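Local coordinates for protein Fdc1 (Candida dubliniensis, PDB 4ZAD) that probably catalyses the reversible, prenylated-FMN-dependent decarboxylation of cinnamic, coumaric and ferulic acids to the corresponding vinyl compounds, with manganese as a further cofactor, at residues T173-A178 against P224-V229; Y344-H349 against K354-V359; I409-I414 against A452-A457. All coordinates share one frame; numbering follows the deposited sequence.

Interaction 1 (T173-A178 against P224-V229). With MN (manganese (II) ion), chain C; K (potassium ion), chain D; 4LU (1-deoxy-5-O-phosphono-1-(3,3,4,5-tetramethyl-9,11-dioxo-2,3,8,9,10,11-hexahydro-7H-quinolino[1,8-fg]pteridin-12-ium-7-y l)-D-ribitol), chain E.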
loop_
_atom_site.group_PDB
_atom_site.type_symbol
_atom_site.label_atom_id
_atom_site.label_comp_id
_atom_site.label_asym_id
_atom_site.label_seq_id
_atom_site.Cartn_x
_atom_site.Cartn_y
_atom_site.Cartn_z
ATOM N N THR A 173 -0.161 11.265 -38.501
ATOM C CA THR A 173 -0.120 12.517 -37.738
ATOM C C THR A 173 -0.278 12.174 -36.295
ATOM O O THR A 173 -1.352 11.710 -35.885
ATOM C CB THR A 173 -1.248 13.482 -38.139
ATOM O OG1 THR A 173 -1.057 13.886 -39.505
ATOM C CG2 THR A 173 -1.257 14.724 -37.225
ATOM N N ASN A 174 0.786 12.367 -35.522
ATOM C CA ASN A 174 0.792 11.946 -34.130
ATOM C C ASN A 174 0.464 13.101 -33.192
ATOM O O ASN A 174 0.983 14.200 -33.359
ATOM C CB ASN A 174 2.141 11.336 -33.749
ATOM C CG ASN A 174 2.067 10.523 -32.474
ATOM O OD1 ASN A 174 1.728 9.333 -32.500
ATOM N ND2 ASN A 174 2.374 11.161 -31.343
ATOM N N TRP A 175 -0.390 12.843 -32.204
ATOM C CA TRP A 175 -0.699 13.816 -31.147
ATOM C C TRP A 175 -0.282 13.183 -29.828
ATOM O O TRP A 175 -0.745 12.072 -29.491
ATOM C CB TRP A 175 -2.194 14.140 -31.112
ATOM C CG TRP A 175 -2.758 14.918 -32.295
ATOM C CD1 TRP A 175 -2.101 15.305 -33.427
ATOM C CD2 TRP A 175 -4.120 15.369 -32.453
ATOM N NE1 TRP A 175 -2.963 15.968 -34.269
ATOM C CE2 TRP A 175 -4.210 16.012 -33.699
ATOM C CE3 TRP A 175 -5.261 15.278 -31.667
ATOM C CZ2 TRP A 175 -5.393 16.582 -34.167
ATOM C CZ3 TRP A 175 -6.440 15.828 -32.141
ATOM C CH2 TRP A 175 -6.484 16.497 -33.374
ATOM N N SER A 176 0.606 13.849 -29.092
ATOM C CA SER A 176 1.067 13.298 -27.823
ATOM C C SER A 176 1.464 14.365 -26.831
ATOM O O SER A 176 1.591 15.519 -27.199
ATOM C CB SER A 176 2.256 12.403 -28.064
ATOM O OG SER A 176 3.315 13.175 -28.541
ATOM N N ILE A 177 1.670 13.960 -25.579
ATOM C CA ILE A 177 2.158 14.866 -24.525
ATOM C C ILE A 177 3.579 14.496 -24.258
ATOM O O ILE A 177 3.916 13.319 -24.212
ATOM C CB ILE A 177 1.412 14.714 -23.180
ATOM C CG1 ILE A 177 -0.069 15.030 -23.333
ATOM C CG2 ILE A 177 2.042 15.602 -22.076
ATOM C CD1 ILE A 177 -0.847 14.811 -22.037
ATOM N N ALA A 178 4.408 15.511 -24.076
ATOM C CA ALA A 178 5.795 15.321 -23.650
ATOM C C ALA A 178 6.180 16.622 -23.045
ATOM O O ALA A 178 5.669 17.652 -23.449
ATOM C CB ALA A 178 6.730 14.968 -24.837
ATOM N N PRO A 224 -10.485 18.159 -24.522
ATOM C CA PRO A 224 -10.129 17.214 -23.476
ATOM C C PRO A 224 -10.044 15.741 -23.919
ATOM O O PRO A 224 -9.224 15.024 -23.397
ATOM C CB PRO A 224 -11.266 17.403 -22.452
ATOM C CG PRO A 224 -11.523 18.834 -22.527
ATOM C CD PRO A 224 -11.437 19.164 -24.017
ATOM N N ALA A 225 -10.876 15.275 -24.822
ATOM C CA ALA A 225 -10.709 13.900 -25.307
ATOM C C ALA A 225 -9.390 13.795 -26.080
ATOM O O ALA A 225 -8.723 12.770 -26.014
ATOM C CB ALA A 225 -11.877 13.465 -26.192
ATOM N N ALA A 226 -9.024 14.863 -26.792
ATOM C CA ALA A 226 -7.768 14.897 -27.562
ATOM C C ALA A 226 -6.539 14.835 -26.649
ATOM O O ALA A 226 -5.559 14.150 -26.961
ATOM C CB ALA A 226 -7.695 16.171 -28.473
ATOM N N ILE A 227 -6.579 15.551 -25.525
ATOM C CA ILE A 227 -5.430 15.554 -24.632
ATOM C C ILE A 227 -5.400 14.221 -23.886
ATOM O O ILE A 227 -4.348 13.706 -23.598
ATOM C CB ILE A 227 -5.389 16.821 -23.666
ATOM C CG1 ILE A 227 -3.955 17.082 -23.141
ATOM C CG2 ILE A 227 -6.373 16.664 -22.468
ATOM C CD1 ILE A 227 -3.025 17.682 -24.173
ATOM N N LEU A 228 -6.543 13.638 -23.577
ATOM C CA LEU A 228 -6.529 12.276 -22.992
ATOM C C LEU A 228 -5.763 11.276 -23.930
ATOM O O LEU A 228 -4.731 10.672 -23.575
ATOM C CB LEU A 228 -7.969 11.808 -22.701
ATOM C CG LEU A 228 -8.125 10.549 -21.812
ATOM C CD1 LEU A 228 -9.379 10.591 -20.903
ATOM C CD2 LEU A 228 -8.129 9.287 -22.686
ATOM N N VAL A 229 -6.260 11.120 -25.151
ATOM C CA VAL A 229 -5.578 10.245 -26.121
ATOM C C VAL A 229 -4.125 10.670 -26.391
ATOM O O VAL A 229 -3.274 9.815 -26.596
ATOM C CB VAL A 229 -6.384 10.101 -27.422
ATOM C CG1 VAL A 229 -5.657 9.234 -28.431
ATOM C CG2 VAL A 229 -7.744 9.486 -27.080
HETATM MN MN MN C . 0.956 8.047 -30.997
HETATM K K K D . -0.598 9.377 -27.969
HETATM C C9 4LU E . 2.026 12.156 -19.931
HETATM C C8 4LU E . 1.226 13.151 -19.356
HETATM C C7 4LU E . 1.804 14.306 -18.808
HETATM C C10 4LU E . 5.353 11.902 -21.506
HETATM C C6 4LU E . 3.292 14.399 -18.783
HETATM N N3 4LU E . 7.894 12.542 -22.274
HETATM C C2 4LU E . 7.236 11.566 -22.911
HETATM C C13 4LU E . 3.766 16.676 -19.264
HETATM C C5 4LU E . 3.969 15.583 -18.242
HETATM C C1 4LU E . 6.081 14.381 -18.874
HETATM O O2 4LU E . 7.818 11.004 -23.848
HETATM N N1 4LU E . 5.976 11.244 -22.529
HETATM C C4 4LU E . 7.337 13.213 -21.245
HETATM O O4 4LU E . 8.070 14.100 -20.744
HETATM C C4A 4LU E . 6.062 12.914 -20.822
HETATM N N5 4LU E . 5.466 13.377 -19.431
HETATM C C3 4LU E . 5.416 15.457 -18.298
HETATM C C12 4LU E . 3.434 16.062 -16.896
HETATM C C5A 4LU E . 4.086 13.287 -19.367
HETATM C C7M 4LU E . 0.985 15.415 -18.202
HETATM C C8M 4LU E . -0.264 12.940 -19.409
HETATM C C9A 4LU E . 3.415 12.276 -20.093
HETATM N N10 4LU E . 4.079 11.570 -21.156
HETATM C "C1'" 4LU E . 3.706 10.188 -21.491
HETATM C "C2'" 4LU E . 3.145 10.184 -22.913
HETATM O "O2'" 4LU E . 2.186 11.255 -23.030
HETATM C "C3'" 4LU E . 2.517 8.836 -23.291
HETATM O "O3'" 4LU E . 3.528 7.806 -23.282
HETATM C "C4'" 4LU E . 1.836 8.874 -24.676
HETATM O "O4'" 4LU E . 1.576 7.536 -25.112
HETATM C "C5'" 4LU E . 2.734 9.536 -25.735
HETATM O "O5'" 4LU E . 2.174 9.539 -27.033
HETATM P P 4LU E . 2.634 8.552 -28.188
HETATM O O2P 4LU E . 1.859 9.191 -29.339
HETATM O O3P 4LU E . 2.157 7.172 -27.687
HETATM O O1P 4LU E . 4.143 8.658 -28.266
HETATM O O HOH W 1 0.467 6.359 -29.520
HETATM O O HOH W 2 0.061 6.721 -32.699
#
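The six-membered end of the Trp175 indole meets helix 224-230 at Ala226, whose CB lies 3.9 Å from Trp175 CZ3 and approaches obliquely. Around the same ring, Met162 and Val164 of strand 162-166 and Ile244 of helix 240-247 add packing. The carboxamide of Asn174 is a second flat group, and both its ends are used: OD1 binds manganese at 2.1 Å, while ND2 donates to phosphate oxygen O2P of the prenylated FMN at 2.9 Å (N-H...O 154°). With CG anti to the backbone N (chi1 -163°), the amide is carried to the metal and phosphate, and O2P is held by Asn174 ND2, manganese and potassium together. This is the cofactor site of the UbiD fold, where segment 173-178 runs alongside the phosphate and ribityl chain. Potassium ties strand to helix, taking Trp175 O at 3.1 Å and Val229 O at 3.0 Å; Glu240 helps complete both metal sites. Ile177 CD1 touches Ile227 CG1 at 4.0 Å, the two side chains crossing at about a right angle. Ile177 CD1 also reaches the flavin methyl C8M, Ile177 CG2 lies 3.5 Å from cofactor C7, and Ile177 O accepts a hydrogen bond of 2.9 Å from the ribityl hydroxyl O2'.

Interaction 2 (Y344-H349 against K354-V359)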
loop_
_atom_site.group_PDB
_atom_site.type_symbol
_atom_site.label_atom_id
_atom_site.label_comp_id
_atom_site.label_asym_id
_atom_site.label_seq_id
_atom_site.Cartn_x
_atom_site.Cartn_y
_atom_site.Cartn_z
ATOM N N TYR A 344 -6.824 -3.498 -24.115
ATOM C CA TYR A 344 -7.201 -3.700 -25.483
ATOM C C TYR A 344 -6.311 -4.757 -26.116
ATOM O O TYR A 344 -6.793 -5.776 -26.573
ATOM C CB TYR A 344 -7.230 -2.418 -26.321
ATOM C CG TYR A 344 -7.633 -2.748 -27.744
ATOM C CD1 TYR A 344 -8.956 -3.112 -28.060
ATOM C CD2 TYR A 344 -6.687 -2.812 -28.753
ATOM C CE1 TYR A 344 -9.309 -3.490 -29.359
ATOM C CE2 TYR A 344 -7.032 -3.185 -30.037
ATOM C CZ TYR A 344 -8.329 -3.519 -30.335
ATOM O OH TYR A 344 -8.640 -3.871 -31.637
ATOM N N LEU A 345 -5.010 -4.529 -26.116
ATOM C CA LEU A 345 -4.091 -5.457 -26.743
ATOM C C LEU A 345 -4.227 -6.903 -26.243
ATOM O O LEU A 345 -4.071 -7.838 -27.012
ATOM C CB LEU A 345 -2.654 -4.942 -26.577
ATOM C CG LEU A 345 -2.308 -3.736 -27.450
ATOM C CD1 LEU A 345 -0.865 -3.296 -27.274
ATOM C CD2 LEU A 345 -2.544 -4.138 -28.911
ATOM N N ILE A 346 -4.546 -7.085 -24.967
ATOM C CA ILE A 346 -4.590 -8.419 -24.337
ATOM C C ILE A 346 -5.824 -9.195 -24.816
ATOM O O ILE A 346 -5.780 -10.368 -25.142
ATOM C CB ILE A 346 -4.593 -8.268 -22.801
ATOM C CG1 ILE A 346 -3.176 -8.079 -22.293
ATOM C CG2 ILE A 346 -5.154 -9.449 -22.143
ATOM C CD1 ILE A 346 -3.050 -7.989 -20.749
ATOM N N SER A 347 -6.940 -8.516 -24.749
ATOM C CA SER A 347 -8.139 -8.741 -25.552
ATOM C C SER A 347 -7.990 -9.423 -26.899
ATOM O O SER A 347 -8.822 -10.188 -27.313
ATOM C CB SER A 347 -8.635 -7.354 -25.842
ATOM O OG SER A 347 -9.796 -7.333 -26.580
ATOM N N GLN A 348 -6.958 -9.065 -27.625
ATOM C CA GLN A 348 -6.758 -9.576 -28.952
ATOM C C GLN A 348 -5.799 -10.742 -28.938
ATOM O O GLN A 348 -5.515 -11.276 -29.989
ATOM C CB GLN A 348 -6.207 -8.469 -29.842
ATOM C CG GLN A 348 -7.175 -7.348 -30.064
ATOM C CD GLN A 348 -8.380 -7.769 -30.900
ATOM O OE1 GLN A 348 -9.513 -7.765 -30.417
ATOM N NE2 GLN A 348 -8.133 -8.140 -32.159
ATOM N N HIS A 349 -5.295 -11.124 -27.756
ATOM C CA HIS A 349 -4.363 -12.245 -27.614
ATOM C C HIS A 349 -5.142 -13.510 -27.437
ATOM O O HIS A 349 -5.909 -13.616 -26.471
ATOM C CB HIS A 349 -3.465 -12.086 -26.406
ATOM C CG HIS A 349 -2.233 -12.930 -26.456
ATOM N ND1 HIS A 349 -2.211 -14.241 -26.047
ATOM C CD2 HIS A 349 -0.972 -12.642 -26.867
ATOM C CE1 HIS A 349 -0.988 -14.722 -26.194
ATOM N NE2 HIS A 349 -0.215 -13.772 -26.692
ATOM N N LYS A 354 -8.657 -15.098 -22.846
ATOM C CA LYS A 354 -9.565 -16.052 -22.187
ATOM C C LYS A 354 -9.550 -15.931 -20.658
ATOM O O LYS A 354 -10.549 -16.252 -19.994
ATOM C CB LYS A 354 -9.190 -17.504 -22.544
ATOM C CG LYS A 354 -9.323 -17.937 -24.025
ATOM C CD LYS A 354 -9.183 -19.485 -24.126
ATOM C CE LYS A 354 -8.207 -20.009 -25.217
ATOM N NZ LYS A 354 -7.350 -21.176 -24.726
ATOM N N ILE A 355 -8.401 -15.515 -20.110
ATOM C CA ILE A 355 -8.154 -15.516 -18.666
ATOM C C ILE A 355 -8.013 -14.158 -18.011
ATOM O O ILE A 355 -8.208 -14.063 -16.813
ATOM C CB ILE A 355 -6.857 -16.288 -18.295
ATOM C CG1 ILE A 355 -5.635 -15.670 -18.974
ATOM C CG2 ILE A 355 -6.997 -17.786 -18.597
ATOM C CD1 ILE A 355 -4.347 -16.360 -18.623
ATOM N N VAL A 356 -7.659 -13.118 -18.764
ATOM C CA VAL A 356 -7.406 -11.805 -18.161
ATOM C C VAL A 356 -8.664 -10.996 -18.096
ATOM O O VAL A 356 -9.193 -10.583 -19.130
ATOM C CB VAL A 356 -6.384 -10.964 -18.938
ATOM C CG1 VAL A 356 -6.324 -9.526 -18.344
ATOM C CG2 VAL A 356 -5.033 -11.618 -18.938
ATOM N N GLU A 357 -9.111 -10.691 -16.881
ATOM C CA GLU A 357 -10.356 -9.941 -16.699
ATOM C C GLU A 357 -10.189 -8.440 -16.778
ATOM O O GLU A 357 -11.095 -7.736 -17.218
ATOM C CB GLU A 357 -10.994 -10.293 -15.368
ATOM C CG GLU A 357 -11.862 -11.560 -15.456
ATOM C CD GLU A 357 -12.470 -11.955 -14.109
ATOM O OE1 GLU A 357 -12.898 -11.047 -13.352
ATOM O OE2 GLU A 357 -12.515 -13.174 -13.810
ATOM N N ASP A 358 -9.035 -7.949 -16.333
ATOM C CA ASP A 358 -8.789 -6.515 -16.142
ATOM C C ASP A 358 -7.317 -6.320 -15.828
ATOM O O ASP A 358 -6.657 -7.240 -15.354
ATOM C CB ASP A 358 -9.633 -5.966 -14.992
ATOM C CG ASP A 358 -10.953 -5.349 -15.445
ATOM O OD1 ASP A 358 -11.086 -4.905 -16.613
ATOM O OD2 ASP A 358 -11.871 -5.293 -14.605
ATOM N N VAL A 359 -6.793 -5.144 -16.149
ATOM C CA VAL A 359 -5.466 -4.746 -15.725
ATOM C C VAL A 359 -5.539 -3.306 -15.255
ATOM O O VAL A 359 -6.341 -2.525 -15.758
ATOM C CB VAL A 359 -4.391 -4.899 -16.847
ATOM C CG1 VAL A 359 -4.561 -6.221 -17.584
ATOM C CG2 VAL A 359 -4.403 -3.729 -17.811
#
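Apolar packing joins the two segments, and Ile346 does the work from the helix side with both of its branches. Its CG2 sits against the fork of Val356, 3.8 Å from Val356 CB and about equally near both valine methyls, and the two side chains cross at about a right angle. The longer branch, CG1 to CD1, extends away from the backbone (chi2 -177°) and lays Ile346 CD1 against Val359 CG1 at 3.9 Å. One isoleucine thus spans two valines three residues apart on the strand. Phe396 of helix 386-399 also packs on Ile346, and Val356 rests in turn on Val372 and Ile374 of the neighbouring strand.

Polar bonds lie to the side of this patch. His349 N donates to Ile346 O at 2.8 Å, and His349 ND1 accepts weak bonds from the backbone N of Val351 and Leu352, capping the next short helix. Asp358 forms salt bridges with Lys100 and with Lys343 of helix 334-347.

The whole belongs to the C-terminal domain of the UbiD fold: helix 334-347 leads through the short helix 352-355 into strand 356-360 and lies against it, an outermost strand of the mixed five-stranded sheet.

Interaction 3 (I409-I414 against A452-A457)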
loop_
_atom_site.group_PDB
_atom_site.type_symbol
_atom_site.label_atom_id
_atom_site.label_comp_id
_atom_site.label_asym_id
_atom_site.label_seq_id
_atom_site.Cartn_x
_atom_site.Cartn_y
_atom_site.Cartn_z
ATOM N N ILE A 409 6.981 1.651 -19.492
ATOM C CA ILE A 409 7.116 2.244 -18.149
ATOM C C ILE A 409 6.928 1.271 -17.007
ATOM O O ILE A 409 7.170 1.618 -15.874
ATOM C CB ILE A 409 6.162 3.405 -17.910
ATOM C CG1 ILE A 409 4.768 2.895 -17.545
ATOM C CG2 ILE A 409 6.163 4.360 -19.126
ATOM C CD1 ILE A 409 3.682 3.911 -17.834
ATOM N N LEU A 410 6.479 0.066 -17.297
ATOM C CA LEU A 410 6.053 -0.872 -16.251
ATOM C C LEU A 410 7.232 -1.686 -15.775
ATOM O O LEU A 410 8.078 -2.046 -16.610
ATOM C CB LEU A 410 4.931 -1.772 -16.789
ATOM C CG LEU A 410 3.635 -0.996 -17.102
ATOM C CD1 LEU A 410 2.645 -1.901 -17.867
ATOM C CD2 LEU A 410 2.962 -0.385 -15.886
ATOM N N HIS A 411 7.618 -1.989 -14.655
ATOM C CA HIS A 411 8.628 -2.776 -14.156
ATOM C C HIS A 411 8.257 -4.055 -13.384
ATOM O O HIS A 411 9.083 -4.920 -13.220
ATOM C CB HIS A 411 9.635 -1.998 -13.350
ATOM C CG HIS A 411 10.766 -1.412 -14.147
ATOM N ND1 HIS A 411 10.590 -0.376 -15.047
ATOM C CD2 HIS A 411 12.101 -1.636 -14.098
ATOM C CE1 HIS A 411 11.760 -0.024 -15.548
ATOM N NE2 HIS A 411 12.689 -0.782 -15.001
ATOM N N GLU A 412 7.020 -4.170 -12.917
ATOM C CA GLU A 412 6.592 -5.363 -12.214
ATOM C C GLU A 412 5.144 -5.654 -12.584
ATOM O O GLU A 412 4.289 -4.771 -12.547
ATOM C CB GLU A 412 6.767 -5.177 -10.714
ATOM C CG GLU A 412 6.361 -6.387 -9.892
ATOM C CD GLU A 412 7.178 -6.577 -8.628
ATOM O OE1 GLU A 412 8.023 -5.716 -8.308
ATOM O OE2 GLU A 412 6.976 -7.603 -7.961
ATOM N N ILE A 413 4.888 -6.883 -13.008
ATOM C CA ILE A 413 3.566 -7.283 -13.450
ATOM C C ILE A 413 3.132 -8.267 -12.391
ATOM O O ILE A 413 3.935 -9.100 -11.973
ATOM C CB ILE A 413 3.569 -7.991 -14.789
ATOM C CG1 ILE A 413 4.386 -7.206 -15.830
ATOM C CG2 ILE A 413 2.118 -8.242 -15.239
ATOM C CD1 ILE A 413 3.837 -5.803 -16.181
ATOM N N ILE A 414 1.886 -8.144 -11.943
ATOM C CA ILE A 414 1.439 -8.833 -10.770
ATOM C C ILE A 414 0.237 -9.674 -11.107
ATOM O O ILE A 414 -0.793 -9.165 -11.433
ATOM C CB ILE A 414 1.089 -7.846 -9.722
ATOM C CG1 ILE A 414 2.382 -7.155 -9.238
ATOM C CG2 ILE A 414 0.395 -8.545 -8.581
ATOM C CD1 ILE A 414 2.157 -6.157 -8.157
ATOM N N ALA A 452 14.043 4.447 -18.270
ATOM C CA ALA A 452 15.067 5.411 -17.788
ATOM C C ALA A 452 14.629 6.425 -16.734
ATOM O O ALA A 452 15.478 6.911 -16.015
ATOM C CB ALA A 452 15.718 6.176 -18.978
ATOM N N LEU A 453 13.349 6.776 -16.656
ATOM C CA LEU A 453 12.896 7.652 -15.562
ATOM C C LEU A 453 12.748 6.960 -14.192
ATOM O O LEU A 453 12.866 7.642 -13.178
ATOM C CB LEU A 453 11.602 8.380 -15.904
ATOM C CG LEU A 453 11.686 9.663 -16.755
ATOM C CD1 LEU A 453 12.230 9.395 -18.198
ATOM C CD2 LEU A 453 10.299 10.364 -16.796
ATOM N N ALA A 454 12.497 5.648 -14.132
ATOM C CA ALA A 454 12.420 4.951 -12.840
ATOM C C ALA A 454 13.591 5.411 -12.020
ATOM O O ALA A 454 14.725 5.388 -12.515
ATOM C CB ALA A 454 12.506 3.453 -12.984
ATOM N N PRO A 455 13.336 5.842 -10.765
ATOM C CA PRO A 455 14.428 6.304 -9.959
ATOM C C PRO A 455 15.496 5.260 -9.741
ATOM O O PRO A 455 16.703 5.590 -9.825
ATOM C CB PRO A 455 13.735 6.685 -8.656
ATOM C CG PRO A 455 12.448 7.178 -9.107
ATOM C CD PRO A 455 12.048 6.238 -10.162
ATOM N N PHE A 456 15.063 4.023 -9.464
ATOM C CA PHE A 456 16.005 2.939 -9.206
ATOM C C PHE A 456 16.934 2.721 -10.406
ATOM O O PHE A 456 18.056 2.259 -10.225
ATOM C CB PHE A 456 15.304 1.634 -8.758
ATOM C CG PHE A 456 14.136 1.204 -9.625
ATOM C CD1 PHE A 456 14.336 0.702 -10.890
ATOM C CD2 PHE A 456 12.840 1.251 -9.143
ATOM C CE1 PHE A 456 13.253 0.287 -11.658
ATOM C CE2 PHE A 456 11.761 0.822 -9.911
ATOM C CZ PHE A 456 11.955 0.359 -11.151
ATOM N N ALA A 457 16.461 3.085 -11.607
ATOM C CA ALA A 457 17.296 3.074 -12.820
ATOM C C ALA A 457 18.108 4.370 -13.000
ATOM O O ALA A 457 19.289 4.308 -13.310
ATOM C CB ALA A 457 16.467 2.778 -14.072
#
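The backbone of 409-414 comes out of a loop and becomes extended from Glu412 on, while 452-457 turns at Ala454, the N-cap residue, into the short helix 455-458, whose first turn carries a weak Ala457 N to Ala454 O bond of 3.0 Å. The contact belongs to the C-terminal domain of the UbiD fold, where strand 412-417 is the middle strand of a mixed five-stranded sheet, between 369-374 and 470-475. His411 and Phe456 make a T-shaped (edge-to-face) stack: the phenyl ring presents its CE1-CZ edge to one face of the imidazole, with centroids 4.9 Å apart and planes at 70°. Their side chains come from opposite directions. Phe456 CG takes the position between the backbone N and the carbonyl carbon (chi1 49°), which turns the ring off the helix start toward the histidine. Ala454 plays a double part here. Its CB lies 3.5 Å above one face of the Phe456 ring, offset toward the rim, and approaches His411 CE1 obliquely at 4.4 Å, so the alanine methyl touches both rings.

Beyond the pair, Phe451 and Lys470 also pack on His411, and His436 of the second subunit packs on Phe456, which places this stack beside the dimer interface. Pro455 likewise meets Phe477 of that subunit. The edge atoms of Phe456 do not settle on the imidazole centre but toward its rim: CE1 comes within 3.3 Å of His411 CD2, and CZ lies 3.7 Å from His411 CG.

The three contacts follow one another along the chain and do not touch. Interaction 1 lies closest to the chain's centre and is itself part of the prenylated-FMN and metal site; interactions 2 and 3 belong to the C-terminal domain, their centres about 24 and 23 Å from its own. They share the five-stranded sheet: interaction 2 includes its outermost strand 356-360 and interaction 3 lies at the start of the middle strand 412-417, with nearest atoms about 7 Å apart. Interaction 3 is the nearer to chemistry, since the side chain of His411 is about 14 Å from the cofactor and that of Ala454 about 10 Å from Glu289, the predicted proton donor.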